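Local coordinates for carboxylic ester hydrolase (Aspergillus niger, PDB 7K4O), which hydrolyses ester bonds of tannins as a secreted serine esterase of the tannase family, probably releasing gallic acid, at residues Q73-I78 / M119-F124; P236-L241 / P292-T297; V263-L268 / L519-T524; A212-F217 / Q395-D400. One frame throughout, in Å; residues are numbered along the deposited sequence.

Interaction 1: Q73-I78 / M119-F124; sequences QVLLEI and MTDGGF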
loop_
_atom_site.group_PDB
_atom_site.type_symbol
_atom_site.label_atom_id
_atom_site.label_comp_id
_atom_site.label_asym_id
_atom_site.label_seq_id
_atom_site.Cartn_x
_atom_site.Cartn_y
_atom_site.Cartn_z
ATOM N N GLN A 73 9.531 17.571 18.275
ATOM C CA GLN A 73 10.799 17.045 17.737
ATOM C C GLN A 73 10.495 15.982 16.677
ATOM O O GLN A 73 9.687 15.049 16.907
ATOM C CB GLN A 73 11.659 16.432 18.841
ATOM C CG GLN A 73 13.049 16.065 18.341
ATOM C CD GLN A 73 13.979 15.638 19.454
ATOM O OE1 GLN A 73 14.837 16.411 19.872
ATOM N NE2 GLN A 73 13.809 14.428 19.941
ATOM N N VAL A 74 11.161 16.106 15.544
ATOM C CA VAL A 74 11.081 15.147 14.437
ATOM C C VAL A 74 12.499 14.575 14.240
ATOM O O VAL A 74 13.467 15.338 14.276
ATOM C CB VAL A 74 10.578 15.829 13.162
ATOM C CG1 VAL A 74 10.423 14.809 12.057
ATOM C CG2 VAL A 74 9.262 16.595 13.384
ATOM N N LEU A 75 12.604 13.284 14.073
ATOM C CA LEU A 75 13.879 12.617 13.746
ATOM C C LEU A 75 13.817 12.172 12.271
ATOM O O LEU A 75 12.866 11.543 11.825
ATOM C CB LEU A 75 14.101 11.397 14.632
ATOM C CG LEU A 75 14.078 11.706 16.115
ATOM C CD1 LEU A 75 14.221 10.451 16.926
ATOM C CD2 LEU A 75 15.140 12.713 16.483
ATOM N N LEU A 76 14.931 12.371 11.578
ATOM C CA LEU A 76 15.143 11.781 10.257
ATOM C C LEU A 76 16.311 10.801 10.332
ATOM O O LEU A 76 17.265 11.017 11.104
ATOM C CB LEU A 76 15.454 12.878 9.235
ATOM C CG LEU A 76 14.402 13.962 9.043
ATOM C CD1 LEU A 76 14.821 14.879 7.918
ATOM C CD2 LEU A 76 13.024 13.371 8.766
ATOM N N GLU A 77 16.217 9.769 9.534
ATOM C CA GLU A 77 17.332 8.822 9.352
ATOM C C GLU A 77 17.568 8.724 7.849
ATOM O O GLU A 77 16.636 8.417 7.118
ATOM C CB GLU A 77 17.057 7.445 9.964
ATOM C CG GLU A 77 18.211 6.450 9.751
ATOM C CD GLU A 77 18.153 5.236 10.682
ATOM O OE1 GLU A 77 18.442 4.118 10.248
ATOM O OE2 GLU A 77 17.671 5.427 11.845
ATOM N N ILE A 78 18.820 8.937 7.439
ATOM C CA ILE A 78 19.176 8.965 6.007
ATOM C C ILE A 78 20.428 8.097 5.859
ATOM O O ILE A 78 21.371 8.295 6.619
ATOM C CB ILE A 78 19.417 10.425 5.549
ATOM C CG1 ILE A 78 18.100 11.241 5.628
ATOM C CG2 ILE A 78 19.966 10.470 4.124
ATOM C CD1 ILE A 78 18.285 12.723 5.385
ATOM N N MET A 119 14.067 8.213 5.764
ATOM C CA MET A 119 12.785 7.986 6.449
ATOM C C MET A 119 12.634 8.984 7.588
ATOM O O MET A 119 13.612 9.601 8.044
ATOM C CB MET A 119 12.716 6.553 6.980
ATOM C CG MET A 119 13.665 6.291 8.122
ATOM S SD MET A 119 13.544 4.468 8.481
ATOM C CE MET A 119 14.576 4.419 9.919
ATOM N N THR A 120 11.403 9.108 8.063
ATOM C CA THR A 120 11.072 10.024 9.160
ATOM C C THR A 120 10.396 9.254 10.302
ATOM O O THR A 120 9.766 8.210 10.090
ATOM C CB THR A 120 10.137 11.135 8.652
ATOM O OG1 THR A 120 9.805 12.030 9.715
ATOM C CG2 THR A 120 8.882 10.633 7.996
ATOM N N ASP A 121 10.486 9.832 11.478
ATOM C CA ASP A 121 9.664 9.361 12.613
ATOM C C ASP A 121 8.367 10.156 12.721
ATOM O O ASP A 121 7.606 9.874 13.630
ATOM C CB ASP A 121 10.411 9.360 13.937
ATOM C CG ASP A 121 10.383 10.631 14.736
ATOM O OD1 ASP A 121 10.155 11.732 14.170
ATOM O OD2 ASP A 121 10.647 10.518 15.982
ATOM N N GLY A 122 8.153 11.164 11.869
ATOM C CA GLY A 122 6.860 11.864 11.858
ATOM C C GLY A 122 6.635 12.803 13.008
ATOM O O GLY A 122 5.527 13.423 13.060
ATOM N N GLY A 123 7.598 12.961 13.906
ATOM C CA GLY A 123 7.413 13.701 15.165
ATOM C C GLY A 123 6.794 12.850 16.261
ATOM O O GLY A 123 6.400 13.437 17.288
ATOM N N PHE A 124 6.717 11.523 16.107
ATOM C CA PHE A 124 5.934 10.692 17.053
ATOM C C PHE A 124 6.740 10.265 18.275
ATOM O O PHE A 124 6.196 9.456 19.064
ATOM C CB PHE A 124 5.365 9.488 16.317
ATOM C CG PHE A 124 4.656 9.774 15.015
ATOM C CD1 PHE A 124 3.940 10.952 14.819
ATOM C CD2 PHE A 124 4.604 8.796 14.041
ATOM C CE1 PHE A 124 3.274 11.192 13.623
ATOM C CE2 PHE A 124 3.960 9.037 12.847
ATOM C CZ PHE A 124 3.304 10.232 12.644
HETATM O O HOH W 1 10.196 12.491 17.588
HETATM O O HOH W 2 6.997 16.008 18.409
#
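D121 OD1 is gripped by two backbone amides that reach it from opposite faces of the carboxylate: L75 N lies 2.9 Å from D121 OD1 on a nearly straight bond (174°), and G123 N lies 2.8 Å from it. The second bond makes an Asx turn, and with chi1 at 88° the carboxylate stands between its own backbone N and carbonyl carbon, turned to the strand. Its other oxygen, D121 OD2, lies against the L75 side chain, 3.6 Å from L75 CG, and takes a hydrogen bond from G126 N. A water joins D121 OD2 to the carbonyl of Q73. Here two antiparallel strands of the large mixed sheet part company: E77 and M119 form a hydrogen-bonded pair, L76 and T120 a non-hydrogen-bonded one, and D121 to F124 then fold into a type I' turn. Just ahead of that turn, T120 OG1 accepts from G122 N, an ST turn overlapping its start, while L76 CD2 packs 3.6 Å from T120 OG1. On the opposite face the extended chains of M119 and E77 run side by side, M119 CE lying 3.7 Å from E77 CD, whose carboxylate is held through OE1 by W79 NE1.

Interaction 2: P236-L241 / P292-T297; sequences PPPCEL and PAQNGT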
loop_
_atom_site.group_PDB
_atom_site.type_symbol
_atom_site.label_atom_id
_atom_site.label_comp_id
_atom_site.label_asym_id
_atom_site.label_seq_id
_atom_site.Cartn_x
_atom_site.Cartn_y
_atom_site.Cartn_z
ATOM N N PRO A 236 -18.582 -18.181 10.609
ATOM C CA PRO A 236 -17.926 -19.325 9.989
ATOM C C PRO A 236 -16.626 -19.668 10.680
ATOM O O PRO A 236 -15.834 -18.781 11.016
ATOM C CB PRO A 236 -17.647 -18.900 8.548
ATOM C CG PRO A 236 -18.561 -17.707 8.345
ATOM C CD PRO A 236 -18.674 -17.030 9.696
ATOM N N PRO A 237 -16.360 -20.967 10.954
ATOM C CA PRO A 237 -15.021 -21.378 11.380
ATOM C C PRO A 237 -14.041 -20.927 10.296
ATOM O O PRO A 237 -14.361 -21.019 9.108
ATOM C CB PRO A 237 -15.084 -22.914 11.457
ATOM C CG PRO A 237 -16.559 -23.217 11.570
ATOM C CD PRO A 237 -17.281 -22.113 10.814
ATOM N N PRO A 238 -12.856 -20.408 10.656
ATOM C CA PRO A 238 -11.877 -19.984 9.646
ATOM C C PRO A 238 -11.644 -21.041 8.558
ATOM O O PRO A 238 -11.513 -20.718 7.396
ATOM C CB PRO A 238 -10.601 -19.781 10.469
ATOM C CG PRO A 238 -11.119 -19.352 11.826
ATOM C CD PRO A 238 -12.379 -20.180 12.026
ATOM N N CYS A 239 -11.640 -22.321 8.950
ATOM C CA CYS A 239 -11.361 -23.438 8.019
ATOM C C CYS A 239 -12.426 -23.498 6.931
ATOM O O CYS A 239 -12.103 -23.843 5.786
ATOM C CB CYS A 239 -11.339 -24.744 8.808
ATOM S SG CYS A 239 -10.593 -26.087 7.870
ATOM N N GLU A 240 -13.679 -23.195 7.258
ATOM C CA GLU A 240 -14.757 -23.270 6.257
ATOM C C GLU A 240 -14.485 -22.243 5.151
ATOM O O GLU A 240 -14.688 -22.564 3.964
ATOM C CB GLU A 240 -16.100 -23.051 6.943
ATOM C CG GLU A 240 -17.273 -23.063 5.999
ATOM C CD GLU A 240 -18.604 -22.926 6.725
ATOM O OE1 GLU A 240 -18.639 -22.209 7.737
ATOM O OE2 GLU A 240 -19.596 -23.560 6.283
ATOM N N LEU A 241 -14.123 -21.014 5.526
ATOM C CA LEU A 241 -13.845 -19.940 4.527
ATOM C C LEU A 241 -12.564 -20.276 3.768
ATOM O O LEU A 241 -12.538 -20.016 2.550
ATOM C CB LEU A 241 -13.763 -18.597 5.259
ATOM C CG LEU A 241 -15.107 -18.163 5.848
ATOM C CD1 LEU A 241 -15.054 -16.836 6.571
ATOM C CD2 LEU A 241 -16.174 -18.125 4.776
ATOM N N PRO A 292 -8.714 -24.837 18.331
ATOM C CA PRO A 292 -8.901 -26.286 18.253
ATOM C C PRO A 292 -9.028 -26.822 16.821
ATOM O O PRO A 292 -8.941 -26.062 15.875
ATOM C CB PRO A 292 -10.233 -26.476 18.980
ATOM C CG PRO A 292 -11.002 -25.228 18.628
ATOM C CD PRO A 292 -9.960 -24.127 18.649
ATOM N N ALA A 293 -9.208 -28.131 16.695
ATOM C CA ALA A 293 -9.396 -28.786 15.386
ATOM C C ALA A 293 -10.739 -28.323 14.822
ATOM O O ALA A 293 -11.716 -28.207 15.579
ATOM C CB ALA A 293 -9.325 -30.288 15.508
ATOM N N GLN A 294 -10.774 -28.048 13.527
ATOM C CA GLN A 294 -12.039 -27.727 12.820
ATOM C C GLN A 294 -12.235 -28.777 11.733
ATOM O O GLN A 294 -11.261 -29.104 11.011
ATOM C CB GLN A 294 -12.022 -26.312 12.218
ATOM C CG GLN A 294 -11.639 -25.236 13.220
ATOM C CD GLN A 294 -11.101 -24.005 12.504
ATOM O OE1 GLN A 294 -11.755 -23.422 11.647
ATOM N NE2 GLN A 294 -9.872 -23.660 12.817
ATOM N N ASN A 295 -13.456 -29.290 11.626
ATOM C CA ASN A 295 -13.852 -30.169 10.502
ATOM C C ASN A 295 -15.362 -30.094 10.350
ATOM O O ASN A 295 -16.070 -29.752 11.301
ATOM C CB ASN A 295 -13.381 -31.617 10.676
ATOM C CG ASN A 295 -13.995 -32.266 11.898
ATOM O OD1 ASN A 295 -15.030 -32.924 11.800
ATOM N ND2 ASN A 295 -13.382 -32.062 13.054
ATOM N N GLY A 296 -15.808 -30.392 9.150
ATOM C CA GLY A 296 -17.204 -30.212 8.752
ATOM C C GLY A 296 -17.320 -30.272 7.258
ATOM O O GLY A 296 -16.400 -30.783 6.560
ATOM N N THR A 297 -18.438 -29.769 6.774
ATOM C CA THR A 297 -18.712 -29.597 5.340
ATOM C C THR A 297 -19.066 -28.127 5.138
ATOM O O THR A 297 -19.683 -27.528 6.045
ATOM C CB THR A 297 -19.819 -30.531 4.831
ATOM O OG1 THR A 297 -21.022 -30.231 5.533
ATOM C CG2 THR A 297 -19.458 -31.998 4.953
HETATM O O HOH W 3 -19.532 -25.907 8.342
#
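The first turn of helix 238-252 is met by a glutamine from the short strand 294-297. Q294 OE1 accepts a hydrogen bond from the amide of C239 at 2.9 Å from C239 N, with an N-H...O angle of 160° and the donor tilted 27° from the plane of the Q294 amide carbonyl. P237 occupies the N-cap position, and P238, the first helical residue, has no N-H to offer. Both proline rings instead close around the glutamine oxygen, with P238 CD at 3.3 Å and P237 CB at 3.4 Å from Q294 OE1. CG anti to the carbonyl carbon (chi1 -52°) and an extended chain carry the Q294 amide to the helix start, where the Q294 and P238 side chains cross at about a right angle. Farther along, a water hydrogen-bonded to T297 O makes a weak bond to E240 OE2; the carboxylate has stronger partners in Y234 and S299. A disulfide from C239 to C285 ties the helix start to strand 282-285, the antiparallel partner of strand 294-297, and W345 of strand 344-346 packs against P237, P238 and Q294.

Interaction 3: V263-L268 / L519-T524; sequences VARTDL and LRPLWT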
loop_
_atom_site.group_PDB
_atom_site.type_symbol
_atom_site.label_atom_id
_atom_site.label_comp_id
_atom_site.label_asym_id
_atom_site.label_seq_id
_atom_site.Cartn_x
_atom_site.Cartn_y
_atom_site.Cartn_z
ATOM N N VAL A 263 -4.342 -17.699 -9.760
ATOM C CA VAL A 263 -5.448 -16.999 -10.450
ATOM C C VAL A 263 -4.997 -15.598 -10.868
ATOM O O VAL A 263 -5.012 -14.679 -10.022
ATOM C CB VAL A 263 -6.668 -16.980 -9.526
ATOM C CG1 VAL A 263 -7.818 -16.214 -10.151
ATOM C CG2 VAL A 263 -7.058 -18.415 -9.165
ATOM N N ALA A 264 -4.659 -15.446 -12.138
ATOM C CA ALA A 264 -4.259 -14.158 -12.730
ATOM C C ALA A 264 -5.492 -13.417 -13.195
ATOM O O ALA A 264 -5.354 -12.258 -13.576
ATOM C CB ALA A 264 -3.317 -14.375 -13.888
ATOM N N ARG A 265 -6.655 -14.083 -13.293
ATOM C CA ARG A 265 -7.881 -13.415 -13.781
ATOM C C ARG A 265 -8.956 -13.560 -12.701
ATOM O O ARG A 265 -9.941 -14.335 -12.891
ATOM C CB ARG A 265 -8.278 -13.946 -15.160
ATOM C CG ARG A 265 -7.246 -13.601 -16.229
ATOM C CD ARG A 265 -7.237 -12.130 -16.615
ATOM N NE ARG A 265 -8.445 -11.719 -17.273
ATOM C CZ ARG A 265 -8.724 -11.868 -18.552
ATOM N NH1 ARG A 265 -7.826 -12.374 -19.385
ATOM N NH2 ARG A 265 -9.891 -11.477 -19.019
ATOM N N THR A 266 -8.839 -12.745 -11.648
ATOM C CA THR A 266 -9.876 -12.680 -10.594
ATOM C C THR A 266 -11.124 -12.002 -11.142
ATOM O O THR A 266 -12.207 -12.204 -10.527
ATOM C CB THR A 266 -9.373 -11.997 -9.319
ATOM O OG1 THR A 266 -9.069 -10.658 -9.686
ATOM C CG2 THR A 266 -8.238 -12.752 -8.690
ATOM N N ASP A 267 -11.037 -11.271 -12.239
ATOM C CA ASP A 267 -12.186 -10.673 -12.937
ATOM C C ASP A 267 -13.027 -11.826 -13.535
ATOM O O ASP A 267 -14.257 -11.879 -13.307
ATOM C CB ASP A 267 -11.749 -9.654 -13.982
ATOM C CG ASP A 267 -10.468 -9.946 -14.745
ATOM O OD1 ASP A 267 -10.107 -11.163 -14.910
ATOM O OD2 ASP A 267 -9.786 -8.960 -15.122
ATOM N N LEU A 268 -12.410 -12.704 -14.329
ATOM C CA LEU A 268 -13.168 -13.868 -14.902
ATOM C C LEU A 268 -13.706 -14.701 -13.738
ATOM O O LEU A 268 -14.840 -15.187 -13.870
ATOM C CB LEU A 268 -12.278 -14.702 -15.827
ATOM C CG LEU A 268 -11.808 -13.971 -17.063
ATOM C CD1 LEU A 268 -10.811 -14.823 -17.839
ATOM C CD2 LEU A 268 -12.970 -13.535 -17.947
ATOM N N LEU A 519 -5.380 -3.612 -19.850
ATOM C CA LEU A 519 -5.163 -4.950 -20.428
ATOM C C LEU A 519 -5.136 -5.963 -19.290
ATOM O O LEU A 519 -4.768 -5.640 -18.132
ATOM C CB LEU A 519 -3.850 -4.947 -21.234
ATOM C CG LEU A 519 -3.794 -3.928 -22.376
ATOM C CD1 LEU A 519 -2.407 -3.939 -23.011
ATOM C CD2 LEU A 519 -4.863 -4.222 -23.425
ATOM N N ARG A 520 -5.500 -7.210 -19.598
ATOM C CA ARG A 520 -5.432 -8.334 -18.641
ATOM C C ARG A 520 -4.584 -9.465 -19.225
ATOM O O ARG A 520 -4.518 -9.588 -20.462
ATOM C CB ARG A 520 -6.815 -8.939 -18.345
ATOM C CG ARG A 520 -7.932 -7.993 -17.972
ATOM C CD ARG A 520 -7.615 -7.064 -16.829
ATOM N NE ARG A 520 -7.217 -7.719 -15.605
ATOM C CZ ARG A 520 -6.105 -7.393 -14.911
ATOM N NH1 ARG A 520 -5.275 -6.448 -15.352
ATOM N NH2 ARG A 520 -5.848 -8.009 -13.795
ATOM N N PRO A 521 -3.974 -10.327 -18.389
ATOM C CA PRO A 521 -3.126 -11.406 -18.886
ATOM C C PRO A 521 -3.959 -12.574 -19.419
ATOM O O PRO A 521 -4.962 -12.932 -18.838
ATOM C CB PRO A 521 -2.320 -11.848 -17.678
ATOM C CG PRO A 521 -3.192 -11.471 -16.498
ATOM C CD PRO A 521 -3.861 -10.194 -16.933
ATOM N N LEU A 522 -3.501 -13.153 -20.511
ATOM C CA LEU A 522 -4.096 -14.421 -21.015
ATOM C C LEU A 522 -2.963 -15.229 -21.631
ATOM O O LEU A 522 -2.223 -14.679 -22.484
ATOM C CB LEU A 522 -5.176 -14.071 -22.030
ATOM C CG LEU A 522 -5.974 -15.273 -22.545
ATOM C CD1 LEU A 522 -6.701 -15.919 -21.385
ATOM C CD2 LEU A 522 -6.937 -14.838 -23.652
ATOM N N TRP A 523 -2.764 -16.439 -21.133
ATOM C CA TRP A 523 -1.723 -17.339 -21.694
ATOM C C TRP A 523 -2.338 -18.194 -22.808
ATOM O O TRP A 523 -3.501 -18.638 -22.675
ATOM C CB TRP A 523 -1.079 -18.204 -20.627
ATOM C CG TRP A 523 -0.391 -17.434 -19.529
ATOM C CD1 TRP A 523 -0.986 -16.773 -18.486
ATOM C CD2 TRP A 523 1.027 -17.337 -19.283
ATOM N NE1 TRP A 523 -0.045 -16.254 -17.638
ATOM C CE2 TRP A 523 1.198 -16.568 -18.109
ATOM C CE3 TRP A 523 2.162 -17.780 -19.959
ATOM C CZ2 TRP A 523 2.461 -16.250 -17.600
ATOM C CZ3 TRP A 523 3.412 -17.474 -19.453
ATOM C CH2 TRP A 523 3.568 -16.704 -18.293
ATOM N N THR A 524 -1.546 -18.403 -23.853
ATOM C CA THR A 524 -1.874 -19.261 -25.024
ATOM C C THR A 524 -0.826 -20.369 -25.139
ATOM O O THR A 524 0.208 -20.345 -24.410
ATOM C CB THR A 524 -1.966 -18.399 -26.284
ATOM O OG1 THR A 524 -0.748 -17.667 -26.408
ATOM C CG2 THR A 524 -3.134 -17.437 -26.256
HETATM O O HOH W 4 -7.039 -10.386 -12.301
#
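R520 and D267 form a salt bridge between strand 520-524 and the start of helix 266-272, R520 NE donating to D267 OD2 at 2.9 Å. It meets the oxygen nearly along its C-O axis, with carboxylate and guanidinium planes 79° apart. The other carboxylate oxygen serves the same segment, R265 NE lying 2.9 Å from D267 OD1 on its syn side while L268 N takes the anti lone pair. One aspartate thus joins two arginines, and its negative charge probably eases their proximity, R265 NE being 4.5 Å from R520 NE. W542 NE1 adds a further bond to D267 OD2.

Among the bonds to backbone carbonyls and water, R265 NH1 reaches P521 O at 3.0 Å; the carbonyl oxygen lies in the guanidinium plane, although the donor stands well above the carbonyl plane. A water bridges A264 O, T266 N and R520 NH2, which also bonds T459 OG1 of strand 455-460. A264 N donates to D256 OD2; D256 is a calcium ligand.

Packing sandwiches the R265 guanidinium: L268 CD1 lies over the centre of one face, R520 CB over the other, offset toward the rim, 3.4 Å from R265 NE. Bends at chi2 and chi3 (-72° and -66°) fold R265 back into this slot. A264 CB meets P521 CG at 3.9 Å.

Strand 520-524 pairs with strand 529-533, and helix 536-541 lies against D267 and L268, its S538 bonding R265 NH2.

Interaction 4: A212-F217 / Q395-D400; sequences AFRWSF and QTTWPD. With GDE (3,4,5-trihydroxybenzoic acid), chain J.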
loop_
_atom_site.group_PDB
_atom_site.type_symbol
_atom_site.label_atom_id
_atom_site.label_comp_id
_atom_site.label_asym_id
_atom_site.label_seq_id
_atom_site.Cartn_x
_atom_site.Cartn_y
_atom_site.Cartn_z
ATOM N N ALA A 212 -3.212 2.336 1.028
ATOM C CA ALA A 212 -4.308 2.544 1.999
ATOM C C ALA A 212 -4.945 3.931 1.841
ATOM O O ALA A 212 -5.172 4.616 2.867
ATOM C CB ALA A 212 -3.808 2.291 3.362
ATOM N N PHE A 213 -5.215 4.332 0.598
ATOM C CA PHE A 213 -5.927 5.606 0.338
ATOM C C PHE A 213 -7.454 5.348 0.388
ATOM O O PHE A 213 -7.919 4.264 0.792
ATOM C CB PHE A 213 -5.397 6.260 -0.923
ATOM C CG PHE A 213 -5.528 5.498 -2.212
ATOM C CD1 PHE A 213 -6.314 4.379 -2.340
ATOM C CD2 PHE A 213 -4.838 5.973 -3.334
ATOM C CE1 PHE A 213 -6.455 3.767 -3.582
ATOM C CE2 PHE A 213 -4.941 5.329 -4.555
ATOM C CZ PHE A 213 -5.802 4.278 -4.687
ATOM N N ARG A 214 -8.216 6.360 0.021
ATOM C CA ARG A 214 -9.691 6.368 0.161
ATOM C C ARG A 214 -10.018 6.040 1.617
ATOM O O ARG A 214 -10.913 5.220 1.888
ATOM C CB ARG A 214 -10.343 5.425 -0.854
ATOM C CG ARG A 214 -11.780 5.789 -1.167
ATOM C CD ARG A 214 -12.364 4.961 -2.291
ATOM N NE ARG A 214 -11.680 5.281 -3.561
ATOM C CZ ARG A 214 -10.818 4.501 -4.222
ATOM N NH1 ARG A 214 -10.508 3.301 -3.789
ATOM N NH2 ARG A 214 -10.228 5.003 -5.280
ATOM N N TRP A 215 -9.371 6.741 2.543
ATOM C CA TRP A 215 -9.281 6.429 3.974
ATOM C C TRP A 215 -10.642 6.031 4.593
ATOM O O TRP A 215 -10.700 4.957 5.216
ATOM C CB TRP A 215 -8.677 7.613 4.726
ATOM C CG TRP A 215 -8.376 7.255 6.148
ATOM C CD1 TRP A 215 -9.157 7.417 7.255
ATOM C CD2 TRP A 215 -7.117 6.761 6.623
ATOM N NE1 TRP A 215 -8.496 6.958 8.352
ATOM C CE2 TRP A 215 -7.235 6.561 8.019
ATOM C CE3 TRP A 215 -5.907 6.408 5.996
ATOM C CZ2 TRP A 215 -6.205 6.007 8.773
ATOM C CZ3 TRP A 215 -4.886 5.889 6.747
ATOM C CH2 TRP A 215 -5.029 5.688 8.117
ATOM N N SER A 216 -11.666 6.870 4.447
ATOM C CA SER A 216 -12.923 6.633 5.200
ATOM C C SER A 216 -13.559 5.323 4.720
ATOM O O SER A 216 -14.313 4.722 5.515
ATOM C CB SER A 216 -13.862 7.851 5.093
ATOM O OG SER A 216 -14.347 8.026 3.772
ATOM N N PHE A 217 -13.395 4.950 3.460
ATOM C CA PHE A 217 -14.026 3.732 2.903
ATOM C C PHE A 217 -13.141 2.552 3.251
ATOM O O PHE A 217 -13.618 1.530 3.730
ATOM C CB PHE A 217 -14.235 3.892 1.403
ATOM C CG PHE A 217 -15.354 4.822 1.005
ATOM C CD1 PHE A 217 -15.266 6.191 1.208
ATOM C CD2 PHE A 217 -16.543 4.321 0.500
ATOM C CE1 PHE A 217 -16.325 7.027 0.923
ATOM C CE2 PHE A 217 -17.577 5.165 0.159
ATOM C CZ PHE A 217 -17.473 6.508 0.374
ATOM N N GLN A 395 -7.657 11.188 3.397
ATOM C CA GLN A 395 -8.439 10.529 2.344
ATOM C C GLN A 395 -7.522 10.114 1.191
ATOM O O GLN A 395 -7.650 8.998 0.702
ATOM C CB GLN A 395 -9.624 11.369 1.859
ATOM C CG GLN A 395 -10.605 10.539 1.031
ATOM C CD GLN A 395 -11.402 9.535 1.814
ATOM O OE1 GLN A 395 -11.300 9.447 3.040
ATOM N NE2 GLN A 395 -12.207 8.748 1.093
ATOM N N THR A 396 -6.666 11.024 0.746
ATOM C CA THR A 396 -5.613 10.745 -0.263
ATOM C C THR A 396 -6.211 10.230 -1.576
ATOM O O THR A 396 -5.631 9.295 -2.152
ATOM C CB THR A 396 -4.536 9.816 0.308
ATOM O OG1 THR A 396 -4.255 10.158 1.656
ATOM C CG2 THR A 396 -3.269 9.905 -0.513
ATOM N N THR A 397 -7.305 10.836 -2.058
ATOM C CA THR A 397 -7.860 10.448 -3.349
ATOM C C THR A 397 -8.052 11.638 -4.256
ATOM O O THR A 397 -8.835 11.526 -5.189
ATOM C CB THR A 397 -9.171 9.674 -3.236
ATOM O OG1 THR A 397 -10.034 10.455 -2.378
ATOM C CG2 THR A 397 -8.858 8.300 -2.719
ATOM N N TRP A 398 -7.283 12.691 -4.093
ATOM C CA TRP A 398 -7.380 13.838 -5.010
ATOM C C TRP A 398 -7.000 13.437 -6.435
ATOM O O TRP A 398 -5.898 12.933 -6.640
ATOM C CB TRP A 398 -6.469 14.907 -4.486
ATOM C CG TRP A 398 -6.568 16.171 -5.236
ATOM C CD1 TRP A 398 -5.700 16.600 -6.187
ATOM C CD2 TRP A 398 -7.462 17.238 -4.974
ATOM N NE1 TRP A 398 -6.053 17.845 -6.585
ATOM C CE2 TRP A 398 -7.150 18.239 -5.908
ATOM C CE3 TRP A 398 -8.532 17.353 -4.105
ATOM C CZ2 TRP A 398 -7.809 19.454 -5.900
ATOM C CZ3 TRP A 398 -9.236 18.542 -4.154
ATOM C CH2 TRP A 398 -8.874 19.541 -5.032
ATOM N N PRO A 399 -7.920 13.527 -7.406
ATOM C CA PRO A 399 -7.690 12.959 -8.742
ATOM C C PRO A 399 -7.059 13.897 -9.762
ATOM O O PRO A 399 -6.776 13.436 -10.833
ATOM C CB PRO A 399 -9.128 12.547 -9.157
ATOM C CG PRO A 399 -9.955 13.664 -8.582
ATOM C CD PRO A 399 -9.331 13.913 -7.222
ATOM N N ASP A 400 -6.905 15.182 -9.447
ATOM C CA ASP A 400 -6.313 16.170 -10.363
ATOM C C ASP A 400 -4.802 16.196 -10.080
ATOM O O ASP A 400 -4.386 16.798 -9.078
ATOM C CB ASP A 400 -6.914 17.547 -10.180
ATOM C CG ASP A 400 -6.249 18.580 -11.068
ATOM O OD1 ASP A 400 -5.464 18.126 -11.957
ATOM O OD2 ASP A 400 -6.477 19.774 -10.837
HETATM O OAA GDE J . -0.048 -0.552 5.992
HETATM O OAB GDE J . -0.591 -2.696 6.041
HETATM O OAC GDE J . -4.540 1.755 6.972
HETATM O OAD GDE J . -5.661 -2.605 5.372
HETATM O OAE GDE J . -6.429 -0.187 6.217
HETATM C CAF GDE J . -2.729 0.153 6.503
HETATM C CAG GDE J . -3.298 -2.076 5.685
HETATM C CAH GDE J . -0.912 -1.479 6.046
HETATM C CAI GDE J . -4.093 0.481 6.553
HETATM C CAJ GDE J . -4.679 -1.758 5.772
HETATM C CAK GDE J . -2.381 -1.133 6.123
HETATM C CAL GDE J . -5.046 -0.501 6.171
#
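F213 turns its CB to the loop 395-400, F213 CB approaching T396 O to 3.3 Å; the ring then swings off from the loop. It follows directly on A212, whose CB lies 3.7 Å from CAI of the bound gallic acid. Next comes R214, at the N-cap position of helix 215-221. Its amide makes a weak, bent bond to Q395 O (R214 N to Q395 O 2.8 Å), and T397 CG2 presses against the same residue, 3.7 Å from R214 CB. The guanidinium itself is used farther off, in a salt bridge to the terminal carboxylate of Y554. W215 N adds a long, weak bond to Q395 O. A firmer one follows at S216, whose N lies 3.0 Å from Q395 OE1 at 165°. A bend at chi2 (71°) brings the Q395 amide back over this first turn, so both the backbone and side-chain carbonyls of Q395 serve amides at the helix start. F217 CD1 meets Q395 NE2 at 4.0 Å, ring and amide planes 73° apart. The contact lies among helices: 187-196 packs on F213 and W215, 376-390 on S216, F217 and Q395, and 425-438 on R214.

From the N terminus, interaction 1 comes first and is complete before any other begins: it closes a loop of 40 residues within the large mixed sheet. Interaction 4 opens next, at A212 in the gallic acid pocket, and its partner loop 395-400 returns after 177 intervening residues. Interaction 2 falls wholly within that excursion, joining helix 238-252 to a two-stranded hairpin. Interaction 3 opens between the two halves of interaction 2 and ends near the C terminus, so it crosses both interaction 2 and interaction 4 and ties helix 266-272 to strand 520-524. No two contacts touch; the centres of interactions 1 and 3 lie about 42 Å apart, on opposite sides of the chain's centre.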